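Local coordinates for peptidase M14 domain-containing protein (Shewanella amazonensis, PDB 2QVP) that is a putative zinc-dependent metallopeptidase of the M14 family, probably with metallocarboxypeptidase-type hydrolase activity, at residues 68-73 with 264-269; 182-187 with 238-243. One frame throughout, in Å; residues are numbered along the deposited sequence.

Contact 1: 68-73 with 264-269; sequences LLISAG and NTFVNM
Leu-68, on a strand of the central sheet, and Phe-266, on the C-terminal helix, meet in a buried contact of mainly apolar side chains, without a hydrogen bond. The leucine side chain sets out toward the helix and slides past the phenylalanine in the opposite sense. Its CB lies 4.0 Å from Phe-266 CE2. One atom on, CG comes to 3.7 Å from the same CE2 and is almost as near to CZ, so the branch point, not a methyl, presses on the ring, approaching it obliquely. At the tip CD2 runs alongside the ring and reaches the helix backbone, 3.9 Å from Val-267 CA. The helix thus packs on the sheet as in the alpha/beta/alpha fold of zinc exopeptidases, and here strand 68-72 and helix segment 264-269 run nearly antiparallel (172°), their axes 10.1 Å apart. Phe-266 reaches the strand because its CG is anti to the backbone N (chi1 173°), and CE2 also lies 3.9 Å from the backbone oxygen of Leu-69. Farther along the strand, Ile-70 turns CG1 to the ring, 4.1 Å from Phe-266 CE2, while Val-267 CG2, in one of two modelled conformers, lies 4.3 Å from Ile-70 CD1. Replacing Leu-68 by an alanine removes CG and both methyls, which would probably leave Phe-266 CE2 and CZ without their nearest neighbour on this strand and open a gap beside Val-267. Leu-85 and Phe-88 of helix 80-91 also pack on Ile-70, and Leu-102 of the adjoining strand touches both Leu-68 and Ile-70.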
ATOM      1  N   LEU A  68      -1.164 -12.167   3.644  1.00 11.47           N
ATOM      2  CA  LEU A  68      -0.558 -11.014   3.021  1.00 12.62           C
ATOM      3  C   LEU A  68      -1.529  -9.815   3.049  1.00 11.47           C
ATOM      4  O   LEU A  68      -2.703  -9.991   2.844  1.00  9.51           O
ATOM      5  CB  LEU A  68      -0.164 -11.343   1.586  1.00 11.26           C
ATOM      6  CG  LEU A  68       1.261 -11.767   1.242  1.00 16.68           C
ATOM      7  CD1 LEU A  68       1.975 -12.543   2.343  1.00 11.01           C
ATOM      8  CD2 LEU A  68       1.231 -12.477  -0.123  1.00  9.28           C
ATOM      9  N   LEU A  69      -1.007  -8.624   3.353  1.00 10.46           N
ATOM     10  CA  LEU A  69      -1.797  -7.385   3.338  1.00 10.84           C
ATOM     11  C   LEU A  69      -1.177  -6.410   2.344  1.00 12.21           C
ATOM     12  O   LEU A  69       0.058  -6.224   2.327  1.00 10.82           O
ATOM     13  CB  LEU A  69      -1.874  -6.749   4.721  1.00  9.38           C
ATOM     14  CG  LEU A  69      -2.653  -5.418   4.871  1.00  9.10           C
ATOM     15  CD1 LEU A  69      -4.098  -5.555   4.450  1.00  3.22           C
ATOM     16  CD2 LEU A  69      -2.557  -4.900   6.293  1.00 12.38           C
ATOM     17  N   ILE A  70      -2.031  -5.795   1.525  1.00 10.87           N
ATOM     18  CA  ILE A  70      -1.629  -4.774   0.620  1.00  9.72           C
ATOM     19  C   ILE A  70      -2.363  -3.500   0.998  1.00 11.34           C
ATOM     20  O   ILE A  70      -3.586  -3.522   1.073  1.00 10.42           O
ATOM     21  CB  ILE A  70      -1.943  -5.111  -0.846  1.00 13.09           C
ATOM     22  CG1 ILE A  70      -1.299  -6.459  -1.266  1.00 13.35           C
ATOM     23  CG2 ILE A  70      -1.480  -3.952  -1.709  1.00  7.61           C
ATOM     24  CD1 ILE A  70      -1.491  -6.825  -2.718  1.00  9.29           C
ATOM     25  N   SER A  71      -1.643  -2.393   1.225  1.00 10.80           N
ATOM     26  CA  SER A  71      -2.317  -1.117   1.538  1.00 12.81           C
ATOM     27  C   SER A  71      -1.952  -0.006   0.538  1.00 13.14           C
ATOM     28  O   SER A  71      -0.882  -0.024  -0.078  1.00 12.60           O
ATOM     29  CB  SER A  71      -2.066  -0.665   2.980  1.00 12.69           C
ATOM     30  OG  SER A  71      -0.682  -0.578   3.261  1.00 15.92           O
ATOM     31  N   ALA A  72      -2.863   0.940   0.360  1.00 11.58           N
ATOM     32  CA  ALA A  72      -2.623   2.051  -0.549  1.00 13.94           C
ATOM     33  C   ALA A  72      -3.373   3.293  -0.100  1.00 13.25           C
ATOM     34  O   ALA A  72      -4.256   3.221   0.749  1.00 15.24           O
ATOM     35  CB  ALA A  72      -3.018   1.676  -1.989  1.00 13.36           C
ATOM     36  N   GLY A  73      -2.933   4.432  -0.628  1.00 13.49           N
ATOM     37  CA  GLY A  73      -3.602   5.715  -0.434  1.00 14.36           C
ATOM     38  C   GLY A  73      -3.543   6.387   0.916  1.00 14.84           C
ATOM     39  O   GLY A  73      -4.516   6.995   1.318  1.00 13.82           O
ATOM     40  N   ASN A 264       1.686  -7.943  -7.808  1.00 13.72           N
ATOM     41  CA  ASN A 264       1.843  -9.288  -8.395  1.00 15.37           C
ATOM     42  C   ASN A 264       3.110  -9.990  -7.930  1.00 15.58           C
ATOM     43  O   ASN A 264       3.049 -11.147  -7.550  1.00 15.77           O
ATOM     44  CB  ASN A 264       1.883  -9.248  -9.929  1.00 15.56           C
ATOM     45  CG  ASN A 264       0.527  -8.957 -10.557  1.00 20.85           C
ATOM     46  OD1 ASN A 264      -0.524  -9.352 -10.037  1.00 29.23           O
ATOM     47  ND2 ASN A 264       0.551  -8.281 -11.709  1.00 32.31           N
ATOM     48  N   THR A 265       4.244  -9.287  -7.968  1.00 13.22           N
ATOM     49  CA  THR A 265       5.541  -9.832  -7.539  1.00 12.63           C
ATOM     50  C   THR A 265       5.543 -10.144  -6.055  1.00 12.84           C
ATOM     51  O   THR A 265       6.051 -11.184  -5.658  1.00 11.06           O
ATOM     52  CB  THR A 265       6.689  -8.858  -7.849  1.00 12.80           C
ATOM     53  OG1 THR A 265       6.637  -8.506  -9.235  1.00 15.24           O
ATOM     54  CG2 THR A 265       8.038  -9.475  -7.552  1.00 16.23           C
ATOM     55  N   PHE A 266       4.968  -9.236  -5.263  1.00 13.10           N
ATOM     56  CA  PHE A 266       4.842  -9.394  -3.821  1.00 14.58           C
ATOM     57  C   PHE A 266       4.078 -10.684  -3.474  1.00 14.86           C
ATOM     58  O   PHE A 266       4.589 -11.505  -2.696  1.00 14.14           O
ATOM     59  CB  PHE A 266       4.185  -8.129  -3.234  1.00 16.65           C
ATOM     60  CG  PHE A 266       3.836  -8.224  -1.782  1.00 13.80           C
ATOM     61  CD1 PHE A 266       4.812  -8.089  -0.801  1.00 10.33           C
ATOM     62  CD2 PHE A 266       2.512  -8.398  -1.396  1.00 18.45           C
ATOM     63  CE1 PHE A 266       4.445  -8.145   0.555  1.00 12.36           C
ATOM     64  CE2 PHE A 266       2.136  -8.454  -0.071  1.00 10.26           C
ATOM     65  CZ  PHE A 266       3.090  -8.334   0.906  1.00 13.68           C
ATOM     66  N   VAL A 267       2.908 -10.871  -4.088  1.00 14.34           N
ATOM     67  CA  VAL A 267       2.076 -12.070  -3.881  0.50 16.31           C
ATOM     68  C   VAL A 267       2.739 -13.316  -4.471  1.00 16.47           C
ATOM     69  O   VAL A 267       2.676 -14.393  -3.865  1.00 17.58           O
ATOM     70  CB  VAL A 267       0.626 -11.868  -4.457  0.50 15.80           C
ATOM     71  CG1 VAL A 267      -0.179 -13.168  -4.468  0.50 19.11           C
ATOM     72  CG2 VAL A 267      -0.113 -10.815  -3.662  0.50 15.95           C
ATOM     73  N   ASN A 268       3.363 -13.164  -5.652  1.00 16.97           N
ATOM     74  CA  ASN A 268       4.099 -14.257  -6.341  1.00 19.78           C
ATOM     75  C   ASN A 268       5.206 -14.869  -5.492  1.00 22.02           C
ATOM     76  O   ASN A 268       5.335 -16.088  -5.421  1.00 25.27           O
ATOM     77  CB  ASN A 268       4.798 -13.808  -7.647  1.00 20.64           C
ATOM     78  CG  ASN A 268       3.901 -13.802  -8.870  1.00 23.63           C
ATOM     79  OD1 ASN A 268       2.679 -14.043  -8.818  1.00 16.41           O
ATOM     80  ND2 ASN A 268       4.534 -13.498 -10.014  1.00 28.50           N
HETATM   81  N   MSE A 269       6.040 -14.017  -4.909  1.00 22.28           N
HETATM   82  CA  MSE A 269       7.140 -14.456  -4.048  0.50 21.59           C
HETATM   83  C   MSE A 269       6.653 -15.112  -2.746  1.00 21.70           C
HETATM   84  O   MSE A 269       7.074 -16.224  -2.389  1.00 20.65           O
HETATM   85  CB  MSE A 269       8.039 -13.261  -3.686  0.50 22.10           C
HETATM   86  CG  MSE A 269       8.838 -12.637  -4.828  0.50 26.52           C
HETATM   87 SE   MSE A 269      10.413 -13.662  -5.384  0.37 35.99          SE
HETATM   88  CE  MSE A 269       9.629 -15.070  -6.503  0.50 34.22           C
TER

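Contact 2: 182-187 with 238-243; sequences FEPSQA and ARVGCC
Phe-182 and Gly-241 face each other as an antiparallel hydrogen-bonded pair, where strand 178-182 meets strand 241-247 in the mixed sheet of this M14-type domain. Two backbone bonds close the pair: Phe-182 N donates to Gly-241 O at 3.0 Å, and Gly-241 N returns a bond to Phe-182 O at 2.9 Å. The same Phe-182 O receives a CA-H...O contact from Val-240 CA at 3.3 Å. This is the tight part. With CG anti to the carbonyl carbon (chi1 -60°), the ring of Phe-182 lies beside Gly-241, which it meets at its edge, CD1 being 4.0 Å from Gly-241 C. With no side chain at Gly-241, the ring can lie close against its backbone. The phenylalanine is buried further by helix 229-235 and by an edge-to-face contact with Phe-225; its side chain lies about 10 Å from that of Glu-245, the predicted proton donor/acceptor.

Past the pair the two segments diverge toward solvent and the contact thins. Glu-183 approaches Val-240 loosely through CG, but its OE2 is hydrogen-bonded to Ser-192 OG, in helix 190-200, and to Gly-189 N. Pro-184, the centre of an inverse gamma turn, and Arg-239 are both exposed, and their side chains cross at about a right angle. The arginine chain bends at chi2 (63°), bringing its guanidinium back to the proline, whose CG rests over the centre of one face, 3.8 Å from Arg-239 CZ.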
ATOM      1  N   PHE A 182      11.931  -4.287   4.385  1.00 12.68           N
ATOM      2  CA  PHE A 182      12.169  -4.847   5.678  1.00 13.16           C
ATOM      3  C   PHE A 182      12.334  -6.350   5.521  1.00 12.23           C
ATOM      4  O   PHE A 182      11.425  -7.014   5.013  1.00 12.60           O
ATOM      5  CB  PHE A 182      10.994  -4.555   6.621  1.00 13.59           C
ATOM      6  CG  PHE A 182      10.723  -3.080   6.852  1.00 13.30           C
ATOM      7  CD1 PHE A 182       9.887  -2.359   5.995  1.00 16.64           C
ATOM      8  CD2 PHE A 182      11.262  -2.439   7.943  1.00 17.11           C
ATOM      9  CE1 PHE A 182       9.648  -1.008   6.209  1.00 17.19           C
ATOM     10  CE2 PHE A 182      11.022  -1.104   8.171  1.00 18.95           C
ATOM     11  CZ  PHE A 182      10.215  -0.384   7.320  1.00 18.53           C
ATOM     12  N   GLU A 183      13.493  -6.883   5.917  1.00 12.73           N
ATOM     13  CA  GLU A 183      13.710  -8.333   5.909  1.00 13.44           C
ATOM     14  C   GLU A 183      14.517  -8.656   7.131  1.00 14.99           C
ATOM     15  O   GLU A 183      15.298  -7.805   7.579  1.00 14.83           O
ATOM     16  CB  GLU A 183      14.462  -8.827   4.676  1.00 15.60           C
ATOM     17  CG  GLU A 183      13.819  -8.560   3.326  1.00 18.53           C
ATOM     18  CD  GLU A 183      14.608  -9.229   2.187  1.00 15.49           C
ATOM     19  OE1 GLU A 183      14.801 -10.447   2.268  1.00 13.85           O
ATOM     20  OE2 GLU A 183      14.999  -8.559   1.198  1.00 13.54           O
ATOM     21  N   PRO A 184      14.361  -9.881   7.683  1.00 15.74           N
ATOM     22  CA  PRO A 184      15.146 -10.271   8.873  1.00 16.58           C
ATOM     23  C   PRO A 184      16.598 -10.699   8.539  1.00 18.27           C
ATOM     24  O   PRO A 184      16.978 -11.845   8.766  1.00 19.28           O
ATOM     25  CB  PRO A 184      14.308 -11.420   9.446  1.00 16.62           C
ATOM     26  CG  PRO A 184      13.741 -12.067   8.204  1.00 17.84           C
ATOM     27  CD  PRO A 184      13.436 -10.951   7.265  1.00 14.34           C
ATOM     28  N   SER A 185      17.399  -9.774   8.008  1.00 18.17           N
ATOM     29  CA  SER A 185      18.783 -10.049   7.594  1.00 17.16           C
ATOM     30  C   SER A 185      19.632  -8.774   7.652  1.00 16.85           C
ATOM     31  O   SER A 185      19.088  -7.691   7.889  1.00 17.16           O
ATOM     32  CB  SER A 185      18.801 -10.644   6.189  1.00 15.56           C
ATOM     33  OG  SER A 185      18.179  -9.767   5.273  1.00 21.48           O
ATOM     34  N   GLN A 186      20.950  -8.914   7.460  1.00 16.22           N
ATOM     35  CA  GLN A 186      21.880  -7.770   7.508  1.00 17.48           C
ATOM     36  C   GLN A 186      21.792  -6.922   6.247  1.00 17.20           C
ATOM     37  O   GLN A 186      22.005  -5.714   6.324  1.00 17.25           O
ATOM     38  CB  GLN A 186      23.345  -8.199   7.730  1.00 16.06           C
ATOM     39  N   ALA A 187      21.485  -7.559   5.112  1.00 14.92           N
ATOM     40  CA  ALA A 187      21.386  -6.875   3.838  1.00 15.84           C
ATOM     41  C   ALA A 187      20.142  -7.307   3.064  1.00 15.34           C
ATOM     42  O   ALA A 187      19.573  -8.368   3.349  1.00 15.07           O
ATOM     43  CB  ALA A 187      22.643  -7.143   2.994  1.00 13.69           C
ATOM     44  N   ALA A 238       5.036  -8.844  11.100  1.00 11.98           N
ATOM     45  CA  ALA A 238       5.028  -9.101   9.637  1.00 12.87           C
ATOM     46  C   ALA A 238       6.416  -9.597   9.238  1.00 16.19           C
ATOM     47  O   ALA A 238       7.431  -8.971   9.590  1.00 17.78           O
ATOM     48  CB  ALA A 238       4.631  -7.871   8.807  1.00  8.56           C
ATOM     49  N   ARG A 239       6.464 -10.758   8.591  1.00 16.46           N
ATOM     50  CA  ARG A 239       7.732 -11.403   8.222  1.00 17.53           C
ATOM     51  C   ARG A 239       8.657 -10.481   7.389  1.00 16.92           C
ATOM     52  O   ARG A 239       9.836 -10.307   7.701  1.00 14.68           O
ATOM     53  CB  ARG A 239       7.407 -12.727   7.504  1.00 20.18           C
ATOM     54  CG  ARG A 239       8.543 -13.501   6.855  1.00 24.54           C
ATOM     55  CD  ARG A 239       9.546 -13.971   7.841  1.00 40.00           C
ATOM     56  NE  ARG A 239      10.651 -14.651   7.168  1.00 49.94           N
ATOM     57  CZ  ARG A 239      11.693 -15.216   7.789  1.00 54.42           C
ATOM     58  NH1 ARG A 239      11.799 -15.198   9.131  1.00 54.80           N
ATOM     59  NH2 ARG A 239      12.645 -15.807   7.059  1.00 54.78           N
ATOM     60  N   VAL A 240       8.089  -9.859   6.363  1.00 14.50           N
ATOM     61  CA  VAL A 240       8.827  -8.962   5.496  1.00 12.45           C
ATOM     62  C   VAL A 240       7.928  -7.782   5.219  1.00 13.64           C
ATOM     63  O   VAL A 240       6.713  -7.851   5.475  1.00 11.98           O
ATOM     64  CB  VAL A 240       9.225  -9.643   4.162  1.00 11.72           C
ATOM     65  CG1 VAL A 240      10.299 -10.700   4.395  1.00 10.01           C
ATOM     66  CG2 VAL A 240       7.987 -10.223   3.490  1.00 11.70           C
ATOM     67  N   GLY A 241       8.512  -6.692   4.725  1.00 11.50           N
ATOM     68  CA  GLY A 241       7.699  -5.521   4.398  1.00 10.57           C
ATOM     69  C   GLY A 241       8.243  -4.782   3.217  1.00 12.22           C
ATOM     70  O   GLY A 241       9.408  -4.904   2.896  1.00  8.64           O
ATOM     71  N   CYS A 242       7.388  -3.995   2.573  1.00 13.65           N
ATOM     72  CA  CYS A 242       7.837  -3.151   1.505  1.00 13.76           C
ATOM     73  C   CYS A 242       6.956  -1.918   1.415  1.00 14.43           C
ATOM     74  O   CYS A 242       5.759  -1.995   1.647  1.00 14.22           O
ATOM     75  CB  CYS A 242       7.810  -3.883   0.177  1.00 15.89           C
ATOM     76  SG  CYS A 242       8.377  -2.899  -1.242  1.00 16.07           S
ATOM     77  N   CYS A 243       7.587  -0.781   1.176  1.00 14.65           N
ATOM     78  CA  CYS A 243       6.883   0.437   0.833  1.00 13.84           C
ATOM     79  C   CYS A 243       7.491   0.818  -0.512  1.00 12.05           C
ATOM     80  O   CYS A 243       8.630   1.256  -0.544  1.00 15.05           O
ATOM     81  CB  CYS A 243       7.051   1.510   1.881  1.00 12.96           C
ATOM     82  SG  CYS A 243       6.286   3.044   1.432  1.00 17.73           S
TER

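In the fold
After strands 41-48 and 51-57 the chain reaches strand 67-72, in the middle of the sheet, and contact 1 closes the longer loop only when helix 252-270 returns to pack on it, with 190 residues between the two segments. Within that loop lies contact 2, which joins the end of strand 178-182 to the start of strand 241-247 across 50 residues that include helices 190-200 and 229-235. The loops therefore nest and do not cross. Both contacts reach one sheet, in which strand 165-171 lies between strands 67-72 and 241-247. Contact 1 ties a helix to it, and contact 2 pairs two of its strands; their centres are 14 Å apart.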